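Local coordinates for aromatic-L-amino-acid decarboxylase (Catharanthus roseus, PDB 6EEW), which catalyses the pyridoxal 5'-phosphate-dependent decarboxylation of L-tryptophan to tryptamine and of 5-hydroxy-L-tryptophan to serotonin, at residues S94-A99 against E479-R484; A103-A108 against L322-C327; S107-G112 against W379-S384. All coordinates share one frame; numbering follows the deposited sequence. Where two conformers were deposited one is given.

Contact 1 of 3, residues S94-A99 against E479-R484; sequences SPNFYA and EHHVRR
The type I beta turn S94-F97 lays P95 on the imidazole of H481, near the start of the C-terminal helix 479-496. The approach is a CH-pi contact: P95 CB stands 3.5 Å from the centroid of the H481 ring and 10° off its normal, so the methylene sits nearly over the middle of the face, while P95 CG reaches toward NE2 of the same ring at 3.6 Å. H481 CG stands beside its own backbone N and opposite the carbonyl carbon, a rotation that brings the ring to P95. On the opposite face lies H480 CE1, displaced toward the rim, and the imidazole is thus sandwiched between the proline and the preceding residue of its own helix.

N96 meets the same histidine differently. Its OD1 comes within 3.8 Å of H481 CD2, with the amide and ring planes 74° apart. S94 OG accepts from N96 N (3.1 Å, N-H...O angle 167°), an ST turn within the loop. Y98 OH lies 3.7 Å from H481 CB, the two side chains crossing at about a right angle.

Between the two segments the contact is therefore one of packing, and the polar ends of H481 look elsewhere. ND1 is hydrogen-bonded to the backbone N of E478, and NE2 to the carboxylate of E46, whose other oxygen forms a salt bridge with R484. P95 O is hydrogen-bonded to T477 OG1. Since ND1 must accept from the E478 amide, the proton of a neutral H481 would be expected on NE2, facing E46. With both nitrogens hydrogen-bonded, the rotation of the imidazole is probably restricted, which is consistent with its close fit under P95 CB.

Contact 2 of 3, residues A103-A108 against L322-C327; sequences ATVSSA and LAYLDC
V105 and L322 bring their CA atoms to 3.8 Å as the two segments cross, with end-to-end directions 123° apart over 103-106 and 322-325. At this crossing L322 CA lies 3.3 Å from T104 O, a CA-H...O contact that is far from straight.

Two side-chain hydroxyls tie the backbones together. L322 N donates to T104 OG1 at 2.8 Å with an N-H...O angle of 156°, and S106 OG donates to L322 O at 3.2 Å, tilted somewhat from the carbonyl plane. In both residues the hydroxyl stands between the backbone N and the carbonyl carbon, which places it where it meets the L322 backbone. T104 OG1 is also hydrogen-bonded to the carbonyl O of the pyridoxal-phosphate lysine at position 319, so one hydroxyl bonds both the carbonyl of the cofactor lysine and the amide three residues on. S106 is the N-cap of helix 107-119, its OG bonding A109 N as well. This is the active-site region: the side chain of A103 lies about 5 Å from bound tryptophan.

Beyond the hydroxyls, V105 packs over one face of the Y324 ring. V105 CG1 lies 3.5 Å from the Y324 ring centroid and 20° off the normal, whereas S106 O meets the ring edge at CE1 (3.5 Å). Y42 hydrogen-bonds the Y324 hydroxyl and so secures the far end of the ring. A103 CB touches L325 CD1 at 3.8 Å, and the amide of L325 is hydrogen-bonded to N120 OD1 of the second subunit.

Contact 3 of 3, residues S107-G112 against W379-S384; sequences SAAFLG and WLILRS
A108 and L380 meet where segments 107-112 and 379-384 pack, the axes of these segments coming within 8.1 Å and running 146° apart, closer to antiparallel than to perpendicular. L380 CD2 touches the backbone of helix 107-119, lying 3.7 Å from A108 O and 3.7 Å from G112 N, with L111 CB at 4.1 Å. One turn along helix 375-409, S384 CB packs on A108 CB at 3.7 Å; two conformers of S384 were deposited, so its hydroxyl position is less certain. On the other flank the end of I381 reaches A109, CD1 to CB 3.7 Å. The small residues A108, A109 and G112 are consistent with the close spacing, the CA atoms of A108 and I381 being 5.5 Å apart.

The chi1 of L380, -94°, is displaced from a staggered value, and in this rotation CD2 arrives over the backbone between A108 and G112.

In the second shell, R383 makes salt bridges to D80 and E72 of the second subunit, and the F110 ring meets that of F27, also of the second subunit. W379 packs on helix 130-146, its ring meeting W142, while A109 and I381 also border Y324 and A323 in the loop leading to strand 328-332.

In the fold
Along the chain the first segments, 94-99, 103-108 and 107-112, lie close together, the last two overlapping, but their partners come in the order 322-327, 379-384 and 479-484. Contacts 2 and 3 have centres 9 Å apart, share S107 and A108 on helix 107-119 and touch directly, L322 O lying 3.2 Å from A109 CB. Contact 1 stands apart, its centre 19 Å from that of contact 2 and 25 Å from that of contact 3. The residues between 94-99 and 103-108 are F100, F101 and P102 of the tryptophan site, so the substrate-binding stretch runs between the C-terminal helix 479-496 and the cofactor-lysine loop. Contacts 2 and 3 both also touch the second subunit.

Contact 1 of 3, residues S94-A99 against E479-R484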
loop_
_atom_site.group_PDB
_atom_site.type_symbol
_atom_site.label_atom_id
_atom_site.label_comp_id
_atom_site.label_asym_id
_atom_site.label_seq_id
_atom_site.Cartn_x
_atom_site.Cartn_y
_atom_site.Cartn_z
ATOM N N SER A 94 -7.030 11.628 19.227
ATOM C CA SER A 94 -7.420 12.216 20.497
ATOM C C SER A 94 -6.673 11.528 21.635
ATOM O O SER A 94 -6.469 10.311 21.597
ATOM C CB SER A 94 -8.925 12.097 20.715
ATOM O OG SER A 94 -9.287 12.594 21.995
ATOM N N PRO A 95 -6.259 12.273 22.666
ATOM C CA PRO A 95 -5.713 11.618 23.863
ATOM C C PRO A 95 -6.715 10.715 24.560
ATOM O O PRO A 95 -6.320 9.950 25.451
ATOM C CB PRO A 95 -5.302 12.796 24.752
ATOM C CG PRO A 95 -6.177 13.898 24.340
ATOM C CD PRO A 95 -6.357 13.732 22.843
ATOM N N ASN A 96 -7.991 10.762 24.188
ATOM C CA ASN A 96 -9.006 9.940 24.827
ATOM C C ASN A 96 -9.476 8.804 23.932
ATOM O O ASN A 96 -10.515 8.194 24.199
ATOM C CB ASN A 96 -10.176 10.814 25.268
ATOM C CG ASN A 96 -9.768 11.825 26.331
ATOM O OD1 ASN A 96 -9.053 11.492 27.284
ATOM N ND2 ASN A 96 -10.206 13.068 26.162
ATOM N N PHE A 97 -8.719 8.499 22.887
ATOM C CA PHE A 97 -8.982 7.349 22.032
ATOM C C PHE A 97 -8.223 6.145 22.571
ATOM O O PHE A 97 -6.991 6.135 22.548
ATOM C CB PHE A 97 -8.565 7.649 20.592
ATOM C CG PHE A 97 -8.727 6.486 19.652
ATOM C CD1 PHE A 97 -7.758 5.492 19.586
ATOM C CD2 PHE A 97 -9.823 6.386 18.831
ATOM C CE1 PHE A 97 -7.896 4.425 18.719
ATOM C CE2 PHE A 97 -9.960 5.319 17.974
ATOM C CZ PHE A 97 -9.000 4.339 17.923
ATOM N N TYR A 98 -8.961 5.112 23.001
ATOM C CA TYR A 98 -8.364 3.900 23.563
ATOM C C TYR A 98 -8.863 2.645 22.860
ATOM O O TYR A 98 -8.789 1.550 23.430
ATOM C CB TYR A 98 -8.651 3.773 25.065
ATOM C CG TYR A 98 -8.303 5.003 25.864
ATOM C CD1 TYR A 98 -6.999 5.255 26.256
ATOM C CD2 TYR A 98 -9.282 5.908 26.232
ATOM C CE1 TYR A 98 -6.679 6.390 26.976
ATOM C CE2 TYR A 98 -8.970 7.039 26.955
ATOM C CZ TYR A 98 -7.671 7.274 27.326
ATOM O OH TYR A 98 -7.362 8.401 28.047
ATOM N N ALA A 99 -9.381 2.783 21.644
ATOM C CA ALA A 99 -9.975 1.677 20.912
ATOM C C ALA A 99 -8.917 0.882 20.150
ATOM O O ALA A 99 -7.789 1.331 19.937
ATOM C CB ALA A 99 -11.028 2.207 19.944
ATOM N N GLU A 479 -0.722 11.078 31.642
ATOM C CA GLU A 479 -1.176 10.352 32.825
ATOM C C GLU A 479 -2.552 10.827 33.287
ATOM O O GLU A 479 -3.414 10.012 33.655
ATOM C CB GLU A 479 -0.138 10.487 33.934
ATOM C CG GLU A 479 -0.511 9.777 35.214
ATOM C CD GLU A 479 0.609 9.795 36.220
ATOM O OE1 GLU A 479 1.776 9.902 35.790
ATOM O OE2 GLU A 479 0.323 9.711 37.434
ATOM N N HIS A 480 -2.776 12.141 33.300
ATOM C CA HIS A 480 -4.059 12.630 33.793
ATOM C C HIS A 480 -5.212 12.190 32.901
ATOM O O HIS A 480 -6.343 12.065 33.378
ATOM C CB HIS A 480 -4.044 14.150 33.929
ATOM C CG HIS A 480 -3.755 14.861 32.651
ATOM N ND1 HIS A 480 -4.747 15.261 31.784
ATOM C CD2 HIS A 480 -2.586 15.266 32.101
ATOM C CE1 HIS A 480 -4.203 15.868 30.745
ATOM N NE2 HIS A 480 -2.893 15.885 30.914
ATOM N N HIS A 481 -4.958 11.938 31.615
ATOM C CA HIS A 481 -6.025 11.424 30.767
ATOM C C HIS A 481 -6.500 10.066 31.260
ATOM O O HIS A 481 -7.707 9.807 31.348
ATOM C CB HIS A 481 -5.562 11.333 29.316
ATOM C CG HIS A 481 -5.322 12.662 28.680
ATOM N ND1 HIS A 481 -4.069 13.087 28.292
ATOM C CD2 HIS A 481 -6.176 13.662 28.359
ATOM C CE1 HIS A 481 -4.162 14.294 27.763
ATOM N NE2 HIS A 481 -5.430 14.666 27.793
ATOM N N VAL A 482 -5.560 9.173 31.568
ATOM C CA VAL A 482 -5.939 7.858 32.070
ATOM C C VAL A 482 -6.649 7.996 33.404
ATOM O O VAL A 482 -7.654 7.315 33.661
ATOM C CB VAL A 482 -4.706 6.939 32.172
ATOM C CG1 VAL A 482 -5.105 5.556 32.686
ATOM C CG2 VAL A 482 -4.042 6.828 30.831
ATOM N N ARG A 483 -6.140 8.880 34.273
ATOM C CA ARG A 483 -6.806 9.121 35.549
ATOM C C ARG A 483 -8.258 9.536 35.341
ATOM O O ARG A 483 -9.165 9.031 36.015
ATOM C CB ARG A 483 -6.054 10.185 36.351
ATOM C CG ARG A 483 -4.677 9.753 36.810
ATOM C CD ARG A 483 -3.917 10.889 37.458
ATOM N NE ARG A 483 -2.591 10.461 37.893
ATOM C CZ ARG A 483 -2.375 9.650 38.923
ATOM N NH1 ARG A 483 -3.399 9.170 39.617
ATOM N NH2 ARG A 483 -1.137 9.319 39.261
ATOM N N ARG A 484 -8.500 10.457 34.406
ATOM C CA ARG A 484 -9.860 10.938 34.190
ATOM C C ARG A 484 -10.741 9.878 33.541
ATOM O O ARG A 484 -11.936 9.800 33.846
ATOM C CB ARG A 484 -9.859 12.208 33.346
ATOM C CG ARG A 484 -9.121 13.381 33.971
ATOM C CD ARG A 484 -9.500 14.664 33.247
ATOM N NE ARG A 484 -9.270 14.580 31.807
ATOM C CZ ARG A 484 -9.568 15.547 30.945
ATOM N NH1 ARG A 484 -10.108 16.678 31.379
ATOM N NH2 ARG A 484 -9.330 15.382 29.648
#

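Contact 2 of 3, residues A103-A108 against L322-C327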
loop_
_atom_site.group_PDB
_atom_site.type_symbol
_atom_site.label_atom_id
_atom_site.label_comp_id
_atom_site.label_asym_id
_atom_site.label_seq_id
_atom_site.Cartn_x
_atom_site.Cartn_y
_atom_site.Cartn_z
ATOM N N ALA A 103 -2.710 4.249 16.842
ATOM C CA ALA A 103 -1.814 4.485 15.719
ATOM C C ALA A 103 -0.946 5.668 16.116
ATOM O O ALA A 103 -1.345 6.827 15.960
ATOM C CB ALA A 103 -2.592 4.737 14.430
ATOM N N THR A 104 0.243 5.372 16.628
ATOM C CA THR A 104 1.077 6.394 17.245
ATOM C C THR A 104 1.850 7.172 16.189
ATOM O O THR A 104 2.162 6.653 15.117
ATOM C CB THR A 104 2.025 5.760 18.260
ATOM O OG1 THR A 104 2.931 4.871 17.591
ATOM C CG2 THR A 104 1.214 4.969 19.244
ATOM N N VAL A 105 2.153 8.432 16.500
ATOM C CA VAL A 105 2.720 9.359 15.527
ATOM C C VAL A 105 3.824 10.174 16.192
ATOM O O VAL A 105 4.040 10.098 17.403
ATOM C CB VAL A 105 1.648 10.295 14.933
ATOM C CG1 VAL A 105 0.517 9.479 14.290
ATOM C CG2 VAL A 105 1.102 11.241 16.008
ATOM N N SER A 106 4.531 10.956 15.374
ATOM C CA SER A 106 5.604 11.831 15.832
ATOM C C SER A 106 5.911 12.845 14.735
ATOM O O SER A 106 5.827 12.533 13.547
ATOM C CB SER A 106 6.877 11.058 16.172
ATOM O OG SER A 106 7.488 10.570 14.982
ATOM N N SER A 107 6.352 14.034 15.141
ATOM C CA SER A 107 6.650 15.049 14.142
ATOM C C SER A 107 7.797 14.630 13.228
ATOM O O SER A 107 7.786 14.962 12.036
ATOM C CB SER A 107 6.949 16.385 14.816
ATOM O OG SER A 107 8.031 16.272 15.698
ATOM N N ALA A 108 8.789 13.902 13.749
ATOM C CA ALA A 108 9.860 13.426 12.871
ATOM C C ALA A 108 9.285 12.589 11.739
ATOM O O ALA A 108 9.665 12.755 10.568
ATOM C CB ALA A 108 10.899 12.624 13.649
ATOM N N LEU A 322 5.382 5.229 16.354
ATOM C CA LEU A 322 5.383 6.645 16.017
ATOM C C LEU A 322 5.424 6.904 14.508
ATOM O O LEU A 322 5.683 8.037 14.077
ATOM C CB LEU A 322 6.550 7.349 16.709
ATOM C CG LEU A 322 6.816 6.941 18.169
ATOM C CD1 LEU A 322 8.078 7.619 18.656
ATOM C CD2 LEU A 322 5.643 7.316 19.072
ATOM N N ALA A 323 5.189 5.889 13.689
ATOM C CA ALA A 323 5.130 6.084 12.256
ATOM C C ALA A 323 3.688 6.363 11.896
ATOM O O ALA A 323 2.763 5.812 12.502
ATOM C CB ALA A 323 5.645 4.857 11.503
ATOM N N TYR A 324 3.483 7.218 10.924
ATOM C CA TYR A 324 2.092 7.281 10.519
ATOM C C TYR A 324 1.760 6.043 9.689
ATOM O O TYR A 324 2.651 5.302 9.259
ATOM C CB TYR A 324 1.828 8.573 9.741
ATOM C CG TYR A 324 1.804 9.836 10.592
ATOM C CD1 TYR A 324 2.978 10.433 11.036
ATOM C CD2 TYR A 324 0.598 10.439 10.931
ATOM C CE1 TYR A 324 2.949 11.586 11.797
ATOM C CE2 TYR A 324 0.567 11.586 11.696
ATOM C CZ TYR A 324 1.735 12.154 12.120
ATOM O OH TYR A 324 1.683 13.295 12.878
ATOM N N LEU A 325 0.466 5.795 9.483
ATOM C CA LEU A 325 0.080 4.876 8.416
ATOM C C LEU A 325 0.595 5.409 7.086
ATOM O O LEU A 325 0.546 6.614 6.839
ATOM C CB LEU A 325 -1.439 4.723 8.344
ATOM C CG LEU A 325 -2.150 3.735 9.269
ATOM C CD1 LEU A 325 -2.209 4.288 10.692
ATOM C CD2 LEU A 325 -3.536 3.397 8.731
ATOM N N ASP A 326 1.108 4.527 6.225
ATOM C CA ASP A 326 1.308 3.105 6.469
ATOM C C ASP A 326 2.762 2.880 6.778
ATOM O O ASP A 326 3.618 3.662 6.353
ATOM C CB ASP A 326 0.945 2.240 5.252
ATOM C CG ASP A 326 -0.527 2.245 4.939
ATOM O OD1 ASP A 326 -1.321 2.001 5.874
ATOM O OD2 ASP A 326 -0.886 2.475 3.754
ATOM N N CYS A 327 3.043 1.798 7.507
ATOM C CA CYS A 327 4.415 1.382 7.745
ATOM C C CYS A 327 4.441 0.020 8.426
ATOM O O CYS A 327 4.110 -0.084 9.611
ATOM C CB CYS A 327 5.152 2.422 8.589
ATOM S SG CYS A 327 6.932 2.170 8.695
#

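Contact 3 of 3, residues S107-G112 against W379-S384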
loop_
_atom_site.group_PDB
_atom_site.type_symbol
_atom_site.label_atom_id
_atom_site.label_comp_id
_atom_site.label_asym_id
_atom_site.label_seq_id
_atom_site.Cartn_x
_atom_site.Cartn_y
_atom_site.Cartn_z
ATOM N N SER A 107 6.352 14.034 15.141
ATOM C CA SER A 107 6.650 15.049 14.142
ATOM C C SER A 107 7.797 14.630 13.228
ATOM O O SER A 107 7.786 14.962 12.036
ATOM C CB SER A 107 6.949 16.385 14.816
ATOM O OG SER A 107 8.031 16.272 15.698
ATOM N N ALA A 108 8.789 13.902 13.749
ATOM C CA ALA A 108 9.860 13.426 12.871
ATOM C C ALA A 108 9.285 12.589 11.739
ATOM O O ALA A 108 9.665 12.755 10.568
ATOM C CB ALA A 108 10.899 12.624 13.649
ATOM N N ALA A 109 8.331 11.714 12.064
ATOM C CA ALA A 109 7.721 10.881 11.035
ATOM C C ALA A 109 6.889 11.716 10.074
ATOM O O ALA A 109 6.839 11.427 8.876
ATOM C CB ALA A 109 6.865 9.789 11.674
ATOM N N PHE A 110 6.212 12.746 10.576
ATOM C CA PHE A 110 5.432 13.595 9.686
ATOM C C PHE A 110 6.328 14.330 8.703
ATOM O O PHE A 110 5.968 14.499 7.531
ATOM C CB PHE A 110 4.605 14.591 10.482
ATOM C CG PHE A 110 3.559 15.259 9.670
ATOM C CD1 PHE A 110 2.399 14.580 9.325
ATOM C CD2 PHE A 110 3.729 16.564 9.234
ATOM C CE1 PHE A 110 1.414 15.202 8.562
ATOM C CE2 PHE A 110 2.749 17.195 8.471
ATOM C CZ PHE A 110 1.592 16.518 8.140
ATOM N N LEU A 111 7.494 14.784 9.163
ATOM C CA LEU A 111 8.456 15.364 8.243
ATOM C C LEU A 111 8.870 14.339 7.200
ATOM O O LEU A 111 8.980 14.659 6.012
ATOM C CB LEU A 111 9.675 15.862 9.009
ATOM C CG LEU A 111 9.385 16.954 10.048
ATOM C CD1 LEU A 111 10.679 17.457 10.645
ATOM C CD2 LEU A 111 8.607 18.090 9.420
ATOM N N GLY A 112 9.074 13.093 7.627
ATOM C CA GLY A 112 9.419 12.049 6.673
ATOM C C GLY A 112 8.324 11.815 5.652
ATOM O O GLY A 112 8.595 11.604 4.471
ATOM N N TRP A 379 13.889 6.261 9.119
ATOM C CA TRP A 379 15.208 6.828 9.369
ATOM C C TRP A 379 15.109 8.078 10.225
ATOM O O TRP A 379 15.855 8.238 11.198
ATOM C CB TRP A 379 15.888 7.136 8.041
ATOM C CG TRP A 379 17.322 7.552 8.120
ATOM C CD1 TRP A 379 18.336 6.900 8.756
ATOM C CD2 TRP A 379 17.919 8.693 7.479
ATOM N NE1 TRP A 379 19.526 7.582 8.575
ATOM C CE2 TRP A 379 19.293 8.680 7.790
ATOM C CE3 TRP A 379 17.418 9.732 6.681
ATOM C CZ2 TRP A 379 20.170 9.658 7.325
ATOM C CZ3 TRP A 379 18.287 10.701 6.222
ATOM C CH2 TRP A 379 19.649 10.660 6.545
ATOM N N LEU A 380 14.199 8.989 9.866
ATOM C CA LEU A 380 14.074 10.214 10.642
ATOM C C LEU A 380 13.605 9.914 12.054
ATOM O O LEU A 380 14.050 10.567 12.988
ATOM C CB LEU A 380 13.122 11.206 9.974
ATOM C CG LEU A 380 13.762 12.265 9.060
ATOM C CD1 LEU A 380 14.580 11.562 7.983
ATOM C CD2 LEU A 380 12.704 13.152 8.424
ATOM N N ILE A 381 12.751 8.911 12.243
ATOM C CA ILE A 381 12.313 8.569 13.597
ATOM C C ILE A 381 13.502 8.119 14.441
ATOM O O ILE A 381 13.768 8.647 15.536
ATOM C CB ILE A 381 11.236 7.473 13.540
ATOM C CG1 ILE A 381 9.982 7.969 12.821
ATOM C CG2 ILE A 381 10.915 6.957 14.941
ATOM C CD1 ILE A 381 8.935 6.874 12.622
ATOM N N LEU A 382 14.219 7.117 13.941
ATOM C CA LEU A 382 15.374 6.592 14.652
ATOM C C LEU A 382 16.381 7.696 14.953
ATOM O O LEU A 382 16.807 7.871 16.104
ATOM C CB LEU A 382 15.995 5.462 13.839
ATOM C CG LEU A 382 14.914 4.391 13.733
ATOM C CD1 LEU A 382 15.290 3.358 12.692
ATOM C CD2 LEU A 382 14.720 3.740 15.089
ATOM N N ARG A 383 16.760 8.467 13.934
ATOM C CA ARG A 383 17.772 9.498 14.142
ATOM C C ARG A 383 17.291 10.611 15.070
ATOM O O ARG A 383 18.095 11.171 15.821
ATOM C CB ARG A 383 18.217 10.091 12.808
ATOM C CG ARG A 383 19.093 9.165 12.002
ATOM C CD ARG A 383 19.847 9.929 10.917
ATOM N NE ARG A 383 20.803 10.864 11.481
ATOM C CZ ARG A 383 21.520 11.732 10.767
ATOM N NH1 ARG A 383 21.389 11.810 9.442
ATOM N NH2 ARG A 383 22.377 12.511 11.375
ATOM N N SER A 384 15.997 10.943 15.038
ATOM C CA SER A 384 15.530 12.114 15.764
ATOM C C SER A 384 15.265 11.820 17.233
ATOM O O SER A 384 15.332 12.735 18.061
ATOM C CB SER A 384 14.268 12.656 15.098
ATOM O OG SER A 384 14.436 12.742 13.686
#